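Local coordinates for protein hydratase ChsH1 (Mycobacterium tuberculosis, PDB 4W78) that hydrates a steroid enoyl-CoA in the breakdown of the cholesterol side chain, working as a complex with ChsH2, at residues A[25-30]-A[60-65]; A[31-36]-A[45-50]; A[69-74]-A[117-122]; A[111-116]-A[153-158]. All coordinates share one frame; numbering follows the deposited sequence.

Interaction 1 of 4, residues A[25-30]-A[60-65]; sequences DPVNQP and IVAPPA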
loop_
_atom_site.group_PDB
_atom_site.type_symbol
_atom_site.label_atom_id
_atom_site.label_comp_id
_atom_site.label_asym_id
_atom_site.label_seq_id
_atom_site.Cartn_x
_atom_site.Cartn_y
_atom_site.Cartn_z
ATOM N N ASP A 25 3.976 -11.781 7.197
ATOM C CA ASP A 25 3.462 -12.772 6.250
ATOM C C ASP A 25 4.616 -13.575 5.685
ATOM O O ASP A 25 5.736 -13.081 5.595
ATOM C CB ASP A 25 2.773 -12.084 5.053
ATOM C CG ASP A 25 1.921 -10.896 5.457
ATOM O OD1 ASP A 25 0.810 -11.119 5.961
ATOM O OD2 ASP A 25 2.373 -9.746 5.271
ATOM N N PRO A 26 4.340 -14.812 5.253
ATOM C CA PRO A 26 5.308 -15.483 4.395
ATOM C C PRO A 26 5.456 -14.693 3.102
ATOM O O PRO A 26 4.573 -13.906 2.776
ATOM C CB PRO A 26 4.633 -16.826 4.082
ATOM C CG PRO A 26 3.517 -16.956 5.078
ATOM C CD PRO A 26 3.084 -15.565 5.382
ATOM N N VAL A 27 6.558 -14.896 2.380
ATOM C CA VAL A 27 6.667 -14.378 1.012
ATOM C C VAL A 27 5.394 -14.788 0.286
ATOM O O VAL A 27 4.930 -15.934 0.425
ATOM C CB VAL A 27 7.899 -14.981 0.318
ATOM C CG1 VAL A 27 7.965 -14.558 -1.162
ATOM C CG2 VAL A 27 9.174 -14.575 1.076
ATOM N N ASN A 28 4.788 -13.859 -0.448
ATOM C CA ASN A 28 3.478 -14.148 -1.026
ATOM C C ASN A 28 3.221 -13.385 -2.313
ATOM O O ASN A 28 3.701 -12.261 -2.483
ATOM C CB ASN A 28 2.364 -13.865 -0.006
ATOM C CG ASN A 28 2.254 -12.413 0.343
ATOM O OD1 ASN A 28 1.537 -11.661 -0.318
ATOM N ND2 ASN A 28 2.943 -12.004 1.406
ATOM N N GLN A 29 2.473 -14.020 -3.208
ATOM C CA GLN A 29 2.177 -13.448 -4.515
ATOM C C GLN A 29 1.425 -12.098 -4.481
ATOM O O GLN A 29 1.769 -11.213 -5.262
ATOM C CB GLN A 29 1.457 -14.461 -5.419
ATOM C CG GLN A 29 1.481 -14.032 -6.887
ATOM C CD GLN A 29 2.893 -14.065 -7.449
ATOM O OE1 GLN A 29 3.611 -15.044 -7.236
ATOM N NE2 GLN A 29 3.303 -13.001 -8.158
ATOM N N PRO A 30 0.404 -11.934 -3.607
ATOM C CA PRO A 30 -0.307 -10.648 -3.613
ATOM C C PRO A 30 0.616 -9.467 -3.344
ATOM O O PRO A 30 0.504 -8.443 -4.034
ATOM C CB PRO A 30 -1.363 -10.818 -2.503
ATOM C CG PRO A 30 -1.646 -12.305 -2.529
ATOM C CD PRO A 30 -0.275 -12.922 -2.738
ATOM N N ILE A 60 7.788 -19.423 -9.483
ATOM C CA ILE A 60 7.840 -17.974 -9.295
ATOM C C ILE A 60 8.727 -17.646 -8.102
ATOM O O ILE A 60 8.667 -18.322 -7.078
ATOM C CB ILE A 60 6.428 -17.383 -9.058
ATOM C CG1 ILE A 60 5.661 -17.306 -10.384
ATOM C CG2 ILE A 60 6.511 -15.993 -8.422
ATOM C CD1 ILE A 60 4.167 -17.051 -10.214
ATOM N N VAL A 61 9.574 -16.630 -8.246
ATOM C CA VAL A 61 10.412 -16.195 -7.141
ATOM C C VAL A 61 10.092 -14.751 -6.768
ATOM O O VAL A 61 9.549 -13.991 -7.576
ATOM C CB VAL A 61 11.918 -16.323 -7.475
ATOM C CG1 VAL A 61 12.354 -17.780 -7.440
ATOM C CG2 VAL A 61 12.229 -15.699 -8.837
ATOM N N ALA A 62 10.410 -14.374 -5.532
ATOM C CA ALA A 62 10.269 -12.989 -5.113
ATOM C C ALA A 62 11.418 -12.136 -5.657
ATOM O O ALA A 62 12.547 -12.595 -5.740
ATOM C CB ALA A 62 10.248 -12.913 -3.577
ATOM N N PRO A 63 11.141 -10.871 -5.986
ATOM C CA PRO A 63 12.257 -9.971 -6.313
ATOM C C PRO A 63 13.228 -9.880 -5.136
ATOM O O PRO A 63 12.792 -9.703 -4.004
ATOM C CB PRO A 63 11.571 -8.614 -6.528
ATOM C CG PRO A 63 10.129 -8.934 -6.804
ATOM C CD PRO A 63 9.825 -10.213 -6.072
ATOM N N PRO A 64 14.542 -10.008 -5.390
ATOM C CA PRO A 64 15.502 -9.952 -4.280
ATOM C C PRO A 64 15.359 -8.668 -3.470
ATOM O O PRO A 64 15.429 -8.705 -2.233
ATOM C CB PRO A 64 16.851 -9.994 -4.992
ATOM C CG PRO A 64 16.561 -10.819 -6.224
ATOM C CD PRO A 64 15.176 -10.419 -6.659
ATOM N N ALA A 65 15.116 -7.559 -4.164
ATOM C CA ALA A 65 15.006 -6.246 -3.525
ATOM C C ALA A 65 13.778 -6.098 -2.623
ATOM O O ALA A 65 13.630 -5.079 -1.963
ATOM C CB ALA A 65 15.017 -5.136 -4.577
#
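Val27 and Gln29 reach across to Ala62 and Ile60 where the loop leading into helix 29-39 runs past the loop before helix 67-70, in a HotDog-fold domain. The two touching pairs are quite different in kind. Val27 and Ala62 meet methyl to methyl, CG1 of the valine lying 3.7 Å from CB of the alanine, and the ring of Trp70 closes on both residues.

Gln29 is the longer reach. From CB its chain runs to CG, placed anti to the backbone N (chi1 -164°), and then bends at chi2, which swings the amide toward Ile60 although the CB bond itself does not aim there. At the tip the two amide atoms have separate jobs. OE1 lies against the isoleucine, 3.3 Å from Ile60 CG2 and 3.6 Å from Ile60 CD1, so its contact with this segment is with methyl groups alone and is tight. NE2 turns to polar company, donating to Tyr46 O and to Asn33 OD1, which should fix the rotation of the amide. The side chains of Gln29 and Ile60 cross at about a right angle.

Between the two contacting residues sits Asn28, the N-cap of the helix, whose OD1 accepts from Met31 N. Its ND2 gives a nearly straight bond (177°) to Pro26 O at 2.9 Å, with the acceptor lying in the plane of the asparagine amide.

Interaction 2 of 4, residues A[31-36]-A[45-50]; sequences MINNWV and IYVDDA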
loop_
_atom_site.group_PDB
_atom_site.type_symbol
_atom_site.label_atom_id
_atom_site.label_comp_id
_atom_site.label_asym_id
_atom_site.label_seq_id
_atom_site.Cartn_x
_atom_site.Cartn_y
_atom_site.Cartn_z
ATOM N N MET A 31 1.538 -9.613 -2.401
ATOM C CA MET A 31 2.488 -8.529 -2.135
ATOM C C MET A 31 3.564 -8.376 -3.212
ATOM O O MET A 31 3.964 -7.261 -3.497
ATOM C CB MET A 31 3.107 -8.686 -0.754
ATOM C CG MET A 31 2.111 -8.396 0.320
ATOM S SD MET A 31 2.725 -8.599 1.992
ATOM C CE MET A 31 4.262 -7.675 1.917
ATOM N N ILE A 32 4.004 -9.468 -3.829
ATOM C CA ILE A 32 4.875 -9.377 -4.985
ATOM C C ILE A 32 4.155 -8.599 -6.081
ATOM O O ILE A 32 4.751 -7.707 -6.709
ATOM C CB ILE A 32 5.264 -10.766 -5.516
ATOM C CG1 ILE A 32 6.162 -11.487 -4.494
ATOM C CG2 ILE A 32 5.953 -10.648 -6.886
ATOM C CD1 ILE A 32 6.437 -12.929 -4.869
ATOM N N ASN A 33 2.881 -8.928 -6.299
ATOM C CA ASN A 33 2.090 -8.234 -7.316
ATOM C C ASN A 33 2.016 -6.736 -7.054
ATOM O O ASN A 33 2.207 -5.940 -7.972
ATOM C CB ASN A 33 0.677 -8.815 -7.422
ATOM C CG ASN A 33 0.642 -10.189 -8.106
ATOM O OD1 ASN A 33 1.582 -10.574 -8.793
ATOM N ND2 ASN A 33 -0.460 -10.911 -7.944
ATOM N N ASN A 34 1.738 -6.351 -5.810
ATOM C CA ASN A 34 1.628 -4.935 -5.488
ATOM C C ASN A 34 2.944 -4.228 -5.787
ATOM O O ASN A 34 2.959 -3.101 -6.292
ATOM C CB ASN A 34 1.254 -4.733 -4.015
ATOM C CG ASN A 34 -0.193 -5.123 -3.703
ATOM O OD1 ASN A 34 -1.032 -5.236 -4.592
ATOM N ND2 ASN A 34 -0.480 -5.304 -2.423
ATOM N N TRP A 35 4.042 -4.896 -5.454
ATOM C CA TRP A 35 5.379 -4.325 -5.586
ATOM C C TRP A 35 5.806 -4.212 -7.047
ATOM O O TRP A 35 6.203 -3.125 -7.487
ATOM C CB TRP A 35 6.358 -5.162 -4.757
ATOM C CG TRP A 35 7.737 -4.602 -4.538
ATOM C CD1 TRP A 35 8.191 -3.948 -3.434
ATOM C CD2 TRP A 35 8.854 -4.718 -5.427
ATOM N NE1 TRP A 35 9.532 -3.633 -3.583
ATOM C CE2 TRP A 35 9.957 -4.096 -4.799
ATOM C CE3 TRP A 35 9.031 -5.306 -6.681
ATOM C CZ2 TRP A 35 11.212 -4.032 -5.391
ATOM C CZ3 TRP A 35 10.293 -5.221 -7.287
ATOM C CH2 TRP A 35 11.355 -4.583 -6.640
ATOM N N VAL A 36 5.710 -5.293 -7.818
ATOM C CA VAL A 36 6.132 -5.181 -9.225
ATOM C C VAL A 36 5.277 -4.182 -9.997
ATOM O O VAL A 36 5.775 -3.496 -10.889
ATOM C CB VAL A 36 6.205 -6.532 -9.975
ATOM C CG1 VAL A 36 7.180 -7.472 -9.272
ATOM C CG2 VAL A 36 4.825 -7.160 -10.132
ATOM N N ILE A 45 9.682 -13.521 -14.244
ATOM C CA ILE A 45 9.940 -14.550 -13.247
ATOM C C ILE A 45 9.222 -14.282 -11.923
ATOM O O ILE A 45 9.103 -15.183 -11.100
ATOM C CB ILE A 45 11.443 -14.759 -12.983
ATOM C CG1 ILE A 45 12.028 -13.590 -12.178
ATOM C CG2 ILE A 45 12.200 -14.978 -14.308
ATOM C CD1 ILE A 45 13.521 -13.763 -11.870
ATOM N N TYR A 46 8.732 -13.054 -11.727
ATOM C CA TYR A 46 8.042 -12.714 -10.478
ATOM C C TYR A 46 6.550 -13.010 -10.547
ATOM O O TYR A 46 5.852 -12.942 -9.523
ATOM C CB TYR A 46 8.245 -11.234 -10.143
ATOM C CG TYR A 46 9.694 -10.783 -10.072
ATOM C CD1 TYR A 46 10.679 -11.596 -9.521
ATOM C CD2 TYR A 46 10.072 -9.541 -10.567
ATOM C CE1 TYR A 46 12.013 -11.183 -9.473
ATOM C CE2 TYR A 46 11.389 -9.112 -10.506
ATOM C CZ TYR A 46 12.354 -9.936 -9.961
ATOM O OH TYR A 46 13.669 -9.510 -9.914
ATOM N N VAL A 47 6.058 -13.339 -11.742
ATOM C CA VAL A 47 4.619 -13.480 -11.960
ATOM C C VAL A 47 4.208 -14.681 -12.812
ATOM O O VAL A 47 3.016 -14.937 -12.960
ATOM C CB VAL A 47 4.022 -12.206 -12.613
ATOM C CG1 VAL A 47 4.153 -11.001 -11.669
ATOM C CG2 VAL A 47 4.716 -11.911 -13.934
ATOM N N ASP A 48 5.175 -15.400 -13.378
ATOM C CA ASP A 48 4.889 -16.483 -14.337
ATOM C C ASP A 48 5.785 -17.677 -14.016
ATOM O O ASP A 48 7.005 -17.595 -14.170
ATOM C CB ASP A 48 5.103 -15.967 -15.781
ATOM C CG ASP A 48 5.046 -17.070 -16.862
ATOM O OD1 ASP A 48 4.749 -18.250 -16.584
ATOM O OD2 ASP A 48 5.298 -16.729 -18.032
ATOM N N ASP A 49 5.172 -18.772 -13.560
ATOM C CA ASP A 49 5.894 -19.999 -13.204
ATOM C C ASP A 49 6.746 -20.527 -14.360
ATOM O O ASP A 49 7.889 -20.908 -14.156
ATOM C CB ASP A 49 4.931 -21.114 -12.756
ATOM C CG ASP A 49 4.477 -20.977 -11.302
ATOM O OD1 ASP A 49 5.200 -20.392 -10.469
ATOM O OD2 ASP A 49 3.382 -21.489 -10.982
ATOM N N ALA A 50 6.181 -20.561 -15.564
ATOM C CA ALA A 50 6.919 -21.067 -16.718
ATOM C C ALA A 50 8.159 -20.224 -17.005
ATOM O O ALA A 50 9.229 -20.764 -17.276
ATOM C CB ALA A 50 6.024 -21.144 -17.946
#
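Ile32 and Asn33, on consecutive positions of helix 29-39, stand opposite Tyr46 and Val47, with CA-CA separations of 7.2 Å for Ile32-Tyr46 and 7.4 Å for Asn33-Val47. The segment 45-50 starts in a 3-10 turn, passes through an irregular link and enters helix 49-54, where Asp48 is the N-cap and Ala50 N makes a weak bond to its OD1.

One turn of the helix supplies a pair of grips on Tyr46. Ile32 sends CG2 over the tyrosine backbone, 3.5 Å from Tyr46 O, and at about a right angle to the tyrosine side chain. Val36 approaches the ring obliquely, its CG1 3.8 Å from Tyr46 CD2. The sequence leading up to the tyrosine resembles the hydratase motif of MaoC-like enzymes, which usually has a histidine where Tyr46 stands; the tyrosine also packs on Asp41.

At the more exposed end, Val47 directs CG1, anti to its carbonyl carbon (chi1 -64°), between two helix residues: Val36 CG2 at 4.2 Å and Asn33 OD1 at 3.9 Å. The asparagine amide meets this methyl without bonding to it; its ND2 donates instead to Asp25 of the second copy of the protein.

Interaction 3 of 4, residues A[69-74]-A[117-122]; sequences VWTMMG and EQVSIS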
loop_
_atom_site.group_PDB
_atom_site.type_symbol
_atom_site.label_atom_id
_atom_site.label_comp_id
_atom_site.label_asym_id
_atom_site.label_seq_id
_atom_site.Cartn_x
_atom_site.Cartn_y
_atom_site.Cartn_z
ATOM N N VAL A 69 11.072 -5.623 2.626
ATOM C CA VAL A 69 9.630 -5.408 2.667
ATOM C C VAL A 69 8.934 -6.413 3.586
ATOM O O VAL A 69 8.035 -6.055 4.349
ATOM C CB VAL A 69 9.026 -5.483 1.240
ATOM C CG1 VAL A 69 7.537 -5.264 1.266
ATOM C CG2 VAL A 69 9.704 -4.443 0.356
ATOM N N TRP A 70 9.379 -7.665 3.534
ATOM C CA TRP A 70 8.682 -8.706 4.280
ATOM C C TRP A 70 8.670 -8.415 5.763
ATOM O O TRP A 70 7.677 -8.714 6.450
ATOM C CB TRP A 70 9.310 -10.081 4.014
ATOM C CG TRP A 70 9.372 -10.394 2.555
ATOM C CD1 TRP A 70 10.498 -10.582 1.812
ATOM C CD2 TRP A 70 8.267 -10.499 1.646
ATOM N NE1 TRP A 70 10.165 -10.811 0.495
ATOM C CE2 TRP A 70 8.805 -10.771 0.371
ATOM C CE3 TRP A 70 6.877 -10.400 1.788
ATOM C CZ2 TRP A 70 8.005 -10.929 -0.755
ATOM C CZ3 TRP A 70 6.081 -10.555 0.666
ATOM C CH2 TRP A 70 6.653 -10.825 -0.590
ATOM N N THR A 71 9.752 -7.809 6.257
ATOM C CA THR A 71 9.897 -7.624 7.699
ATOM C C THR A 71 9.635 -6.197 8.186
ATOM O O THR A 71 9.864 -5.883 9.349
ATOM C CB THR A 71 11.275 -8.105 8.202
ATOM O OG1 THR A 71 12.293 -7.589 7.348
ATOM C CG2 THR A 71 11.364 -9.631 8.153
ATOM N N MET A 72 9.117 -5.336 7.319
ATOM C CA MET A 72 8.707 -4.007 7.764
ATOM C C MET A 72 7.657 -4.101 8.863
ATOM O O MET A 72 6.797 -4.982 8.829
ATOM C CB MET A 72 8.154 -3.174 6.593
ATOM C CG MET A 72 9.197 -2.870 5.518
ATOM S SD MET A 72 10.545 -1.793 6.103
ATOM C CE MET A 72 9.787 -0.185 5.960
ATOM N N MET A 73 7.736 -3.193 9.834
ATOM C CA MET A 73 6.850 -3.220 10.998
ATOM C C MET A 73 5.399 -2.840 10.705
ATOM O O MET A 73 4.486 -3.229 11.447
ATOM C CB MET A 73 7.408 -2.318 12.110
ATOM C CG MET A 73 8.629 -2.856 12.844
ATOM S SD MET A 73 8.340 -4.333 13.864
ATOM C CE MET A 73 6.709 -4.014 14.540
ATOM N N GLY A 74 5.184 -2.063 9.648
ATOM C CA GLY A 74 3.842 -1.656 9.270
ATOM C C GLY A 74 3.366 -0.427 10.015
ATOM O O GLY A 74 4.103 0.150 10.817
ATOM N N GLU A 117 7.632 -19.173 1.758
ATOM C CA GLU A 117 8.748 -19.135 2.693
ATOM C C GLU A 117 8.577 -18.011 3.698
ATOM O O GLU A 117 8.162 -16.914 3.333
ATOM C CB GLU A 117 10.079 -19.011 1.963
ATOM C CG GLU A 117 10.366 -20.217 1.086
ATOM C CD GLU A 117 11.817 -20.308 0.678
ATOM O OE1 GLU A 117 12.265 -19.478 -0.142
ATOM O OE2 GLU A 117 12.505 -21.217 1.189
ATOM N N GLN A 118 8.873 -18.313 4.955
ATOM C CA GLN A 118 8.726 -17.381 6.073
ATOM C C GLN A 118 10.089 -16.823 6.487
ATOM O O GLN A 118 10.953 -17.563 6.953
ATOM C CB GLN A 118 8.096 -18.114 7.264
ATOM C CG GLN A 118 8.118 -17.344 8.577
ATOM C CD GLN A 118 7.136 -16.183 8.582
ATOM O OE1 GLN A 118 5.922 -16.382 8.457
ATOM N NE2 GLN A 118 7.653 -14.966 8.732
ATOM N N VAL A 119 10.272 -15.518 6.327
ATOM C CA VAL A 119 11.544 -14.868 6.654
ATOM C C VAL A 119 11.548 -14.309 8.074
ATOM O O VAL A 119 10.499 -13.922 8.603
ATOM C CB VAL A 119 11.828 -13.727 5.638
ATOM C CG1 VAL A 119 13.072 -12.954 5.990
ATOM C CG2 VAL A 119 11.944 -14.301 4.222
ATOM N N SER A 120 12.715 -14.337 8.721
ATOM C CA SER A 120 12.899 -13.635 9.992
ATOM C C SER A 120 14.053 -12.645 9.865
ATOM O O SER A 120 14.884 -12.778 8.979
ATOM C CB SER A 120 13.196 -14.616 11.119
ATOM O OG SER A 120 14.464 -15.213 10.917
ATOM N N ILE A 121 14.098 -11.658 10.753
ATOM C CA ILE A 121 15.145 -10.638 10.709
ATOM C C ILE A 121 15.834 -10.514 12.064
ATOM O O ILE A 121 15.183 -10.595 13.109
ATOM C CB ILE A 121 14.561 -9.263 10.284
ATOM C CG1 ILE A 121 15.662 -8.204 10.129
ATOM C CG2 ILE A 121 13.471 -8.800 11.269
ATOM C CD1 ILE A 121 15.133 -6.859 9.603
ATOM N N SER A 122 17.152 -10.289 12.036
ATOM C CA SER A 122 17.946 -10.060 13.249
ATOM C C SER A 122 18.880 -8.903 12.964
ATOM O O SER A 122 19.411 -8.798 11.853
ATOM C CB SER A 122 18.752 -11.309 13.587
ATOM O OG SER A 122 19.600 -11.107 14.710
#
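Thr71 lies across the side chain of Ile121, running obliquely over it, and all three of its side-chain heavy atoms take part. Its CB sits 3.8 Å from Ile121 CG2. The threonine methyl, CG2, packs on the same branch, 3.9 Å from Ile121 CG2, and also leans toward the preceding part of the strand, where Val119 CG1 is a looser neighbour at 4.3 Å.

The far end of the isoleucine reaches the hydroxyl. Ile121 holds CG1 anti to its backbone N (chi1 -176°) and continues extended, which carries CD1 out to 3.7 Å from Thr71 OG1. That hydroxyl is buried, and its polar need is met from the neighbouring strand 139-150, by a hydrogen bond with Trp148 NE1; Trp148 also packs on Val119 and Ile121. The threonine carbons thus pack on strand 119-134, while the hydroxyl, though also touched by Ile121 CD1, makes its hydrogen bond to strand 139-150. No hydrogen bond joins 69-74 directly to 117-122. The backbone carbonyl of Thr71 is bound by Arg21 NH1 from the short edge strand 21-22, which pairs with Ile121.

Val119 and Ile121 face the Thr71 segment while Ser120, between them, faces the other way. Just before them, Gln118 turns its amide onto the next residue, NE2 donating to Val119 O at 3.0 Å, with the donor tilted 29° from the carbonyl plane; the same nitrogen also binds Ala23 O. The packing of sheet residues on this short helix and the turn after it is consistent with a HotDog fold, in which the sheet wraps a helix.

Interaction 4 of 4, residues A[111-116]-A[153-158]; sequences RYLLPG and EDVAEM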
loop_
_atom_site.group_PDB
_atom_site.type_symbol
_atom_site.label_atom_id
_atom_site.label_comp_id
_atom_site.label_asym_id
_atom_site.label_seq_id
_atom_site.Cartn_x
_atom_site.Cartn_y
_atom_site.Cartn_z
ATOM N N ARG A 111 20.239 -16.242 -2.020
ATOM C CA ARG A 111 19.424 -16.940 -3.007
ATOM C C ARG A 111 18.099 -16.214 -3.158
ATOM O O ARG A 111 17.788 -15.299 -2.382
ATOM C CB ARG A 111 19.167 -18.399 -2.595
ATOM C CG ARG A 111 18.336 -18.581 -1.321
ATOM C CD ARG A 111 17.826 -20.012 -1.255
ATOM N NE ARG A 111 17.155 -20.333 0.001
ATOM C CZ ARG A 111 15.847 -20.220 0.207
ATOM N NH1 ARG A 111 15.046 -19.760 -0.747
ATOM N NH2 ARG A 111 15.341 -20.557 1.387
ATOM N N TYR A 112 17.322 -16.625 -4.156
ATOM C CA TYR A 112 15.982 -16.106 -4.374
ATOM C C TYR A 112 14.996 -16.847 -3.471
ATOM O O TYR A 112 15.152 -18.051 -3.211
ATOM C CB TYR A 112 15.581 -16.280 -5.853
ATOM C CG TYR A 112 16.175 -15.235 -6.780
ATOM C CD1 TYR A 112 17.557 -15.102 -6.926
ATOM C CD2 TYR A 112 15.359 -14.393 -7.513
ATOM C CE1 TYR A 112 18.101 -14.136 -7.767
ATOM C CE2 TYR A 112 15.884 -13.441 -8.370
ATOM C CZ TYR A 112 17.253 -13.308 -8.486
ATOM O OH TYR A 112 17.767 -12.346 -9.325
ATOM N N LEU A 113 13.991 -16.127 -2.982
ATOM C CA LEU A 113 12.959 -16.722 -2.127
ATOM C C LEU A 113 11.708 -17.124 -2.899
ATOM O O LEU A 113 11.358 -16.518 -3.918
ATOM C CB LEU A 113 12.569 -15.744 -1.022
ATOM C CG LEU A 113 13.737 -15.203 -0.208
ATOM C CD1 LEU A 113 13.194 -14.225 0.822
ATOM C CD2 LEU A 113 14.524 -16.343 0.450
ATOM N N LEU A 114 11.018 -18.138 -2.391
ATOM C CA LEU A 114 9.788 -18.630 -2.999
ATOM C C LEU A 114 8.563 -18.241 -2.176
ATOM O O LEU A 114 8.627 -18.211 -0.948
ATOM C CB LEU A 114 9.844 -20.156 -3.092
ATOM C CG LEU A 114 11.017 -20.744 -3.874
ATOM C CD1 LEU A 114 11.151 -22.236 -3.563
ATOM C CD2 LEU A 114 10.780 -20.537 -5.365
ATOM N N PRO A 115 7.438 -17.929 -2.843
ATOM C CA PRO A 115 6.182 -17.776 -2.106
ATOM C C PRO A 115 5.954 -18.935 -1.131
ATOM O O PRO A 115 6.195 -20.097 -1.483
ATOM C CB PRO A 115 5.129 -17.769 -3.215
ATOM C CG PRO A 115 5.853 -17.134 -4.378
ATOM C CD PRO A 115 7.276 -17.645 -4.283
ATOM N N GLY A 116 5.538 -18.601 0.087
ATOM C CA GLY A 116 5.318 -19.584 1.134
ATOM C C GLY A 116 6.441 -19.622 2.152
ATOM O O GLY A 116 6.236 -20.035 3.296
ATOM N N GLU A 153 18.529 -20.897 7.978
ATOM C CA GLU A 153 19.325 -20.644 6.780
ATOM C C GLU A 153 19.406 -19.152 6.495
ATOM O O GLU A 153 18.379 -18.503 6.304
ATOM C CB GLU A 153 18.698 -21.353 5.573
ATOM C CG GLU A 153 19.376 -21.045 4.233
ATOM C CD GLU A 153 18.526 -21.431 3.033
ATOM O OE1 GLU A 153 17.363 -21.852 3.227
ATOM O OE2 GLU A 153 19.021 -21.316 1.891
ATOM N N ASP A 154 20.619 -18.607 6.433
ATOM C CA ASP A 154 20.777 -17.204 6.056
ATOM C C ASP A 154 20.433 -17.044 4.583
ATOM O O ASP A 154 20.988 -17.751 3.731
ATOM C CB ASP A 154 22.211 -16.715 6.281
ATOM C CG ASP A 154 22.593 -16.628 7.745
ATOM O OD1 ASP A 154 21.757 -16.912 8.625
ATOM O OD2 ASP A 154 23.755 -16.257 8.015
ATOM N N VAL A 155 19.531 -16.120 4.274
ATOM C CA VAL A 155 19.117 -15.923 2.880
ATOM C C VAL A 155 19.471 -14.544 2.327
ATOM O O VAL A 155 19.502 -14.355 1.116
ATOM C CB VAL A 155 17.612 -16.185 2.661
ATOM C CG1 VAL A 155 17.277 -17.653 2.962
ATOM C CG2 VAL A 155 16.756 -15.254 3.519
ATOM N N ALA A 156 19.717 -13.582 3.206
ATOM C CA ALA A 156 20.104 -12.240 2.767
ATOM C C ALA A 156 20.724 -11.497 3.927
ATOM O O ALA A 156 20.560 -11.872 5.086
ATOM C CB ALA A 156 18.897 -11.463 2.249
ATOM N N GLU A 157 21.431 -10.416 3.620
ATOM C CA GLU A 157 21.990 -9.590 4.671
ATOM C C GLU A 157 22.119 -8.160 4.198
ATOM O O GLU A 157 22.038 -7.880 2.997
ATOM C CB GLU A 157 23.309 -10.144 5.224
ATOM C CG GLU A 157 24.496 -10.235 4.312
ATOM C CD GLU A 157 25.746 -10.598 5.120
ATOM O OE1 GLU A 157 26.716 -9.823 5.116
ATOM O OE2 GLU A 157 25.734 -11.646 5.798
ATOM N N MET A 158 22.257 -7.249 5.146
ATOM C CA MET A 158 22.338 -5.836 4.818
ATOM C C MET A 158 23.280 -5.129 5.763
ATOM O O MET A 158 23.285 -5.395 6.961
ATOM C CB MET A 158 20.949 -5.215 4.913
ATOM C CG MET A 158 20.924 -3.713 4.784
ATOM S SD MET A 158 19.244 -3.120 4.625
ATOM C CE MET A 158 18.602 -3.350 6.261
HETATM O O HOH W 1 17.298 -13.327 -0.683
#
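A classic beta bulge in strand 153-165, where Val155 and Ala156 both face Trp148, brings Val155 up against Arg111 and Leu113 of the loop that follows strand 99-109. Beside it, Glu153 holds the arginine in a side-on, two-pronged salt bridge. Arg111 NE donates to Glu153 OE2 at 2.8 Å, and Arg111 NH2 to Glu153 OE1 at 3.0 Å, both bonds close to straight. The carboxylate lies at the edge of the guanidinium, near its plane, but the two planes are turned 36° apart, so each oxygen is approached from above the plane of its own group.

Arg111 starts with CG between the backbone N and the carbonyl carbon (chi1 65°) and then extends as far as NE, arriving across the glutamate at about a right angle. Its remaining nitrogen, NH1, folds back to the loop and donates to Tyr112 O at 3.0 Å. Glu117 meets the NH1/NH2 end of the guanidinium, NH1 in a salt bridge to OE1 and NH2 near OE2. Over one face of the guanidinium lies Val155 CG1, 3.8 Å from Arg111 NH2. The inner side of the valine is apolar: Leu113 CD2 meets Val155 CB at 3.8 Å.

A water bridges the two backbones, donating to Arg111 O at 2.6 Å and to Val155 O at 3.0 Å. With glutamates on two sides, a backbone carbonyl on NH1 and a methyl against one face, the guanidinium should be held in both position and rotation, and its positive charge is probably well balanced, although the exposed Glu153 leaves that bridge partly open to solvent.

How the interactions relate
Interactions 1 and 2 share helix 29-39 and also touch the second copy of the protein, whereas interactions 3 and 4 both reach the antiparallel sheet, through strands 119-134 and 153-165. Interaction 3, centred about 9 Å from the centre of the chain, is buried and made of aliphatic overlap; interaction 2, centred about 22 Å from it, is also mostly buried, again without a hydrogen bond between its segments. Interaction 4 is the contrast, with a salt bridge at its exposed edge. The loop 111-116 ties the groups together: its backbone bonds to Val27 and Ala62 of interaction 1, and Arg111 pairs with Glu117 of interaction 3. Trp70 packs against segments of interactions 1 and 2.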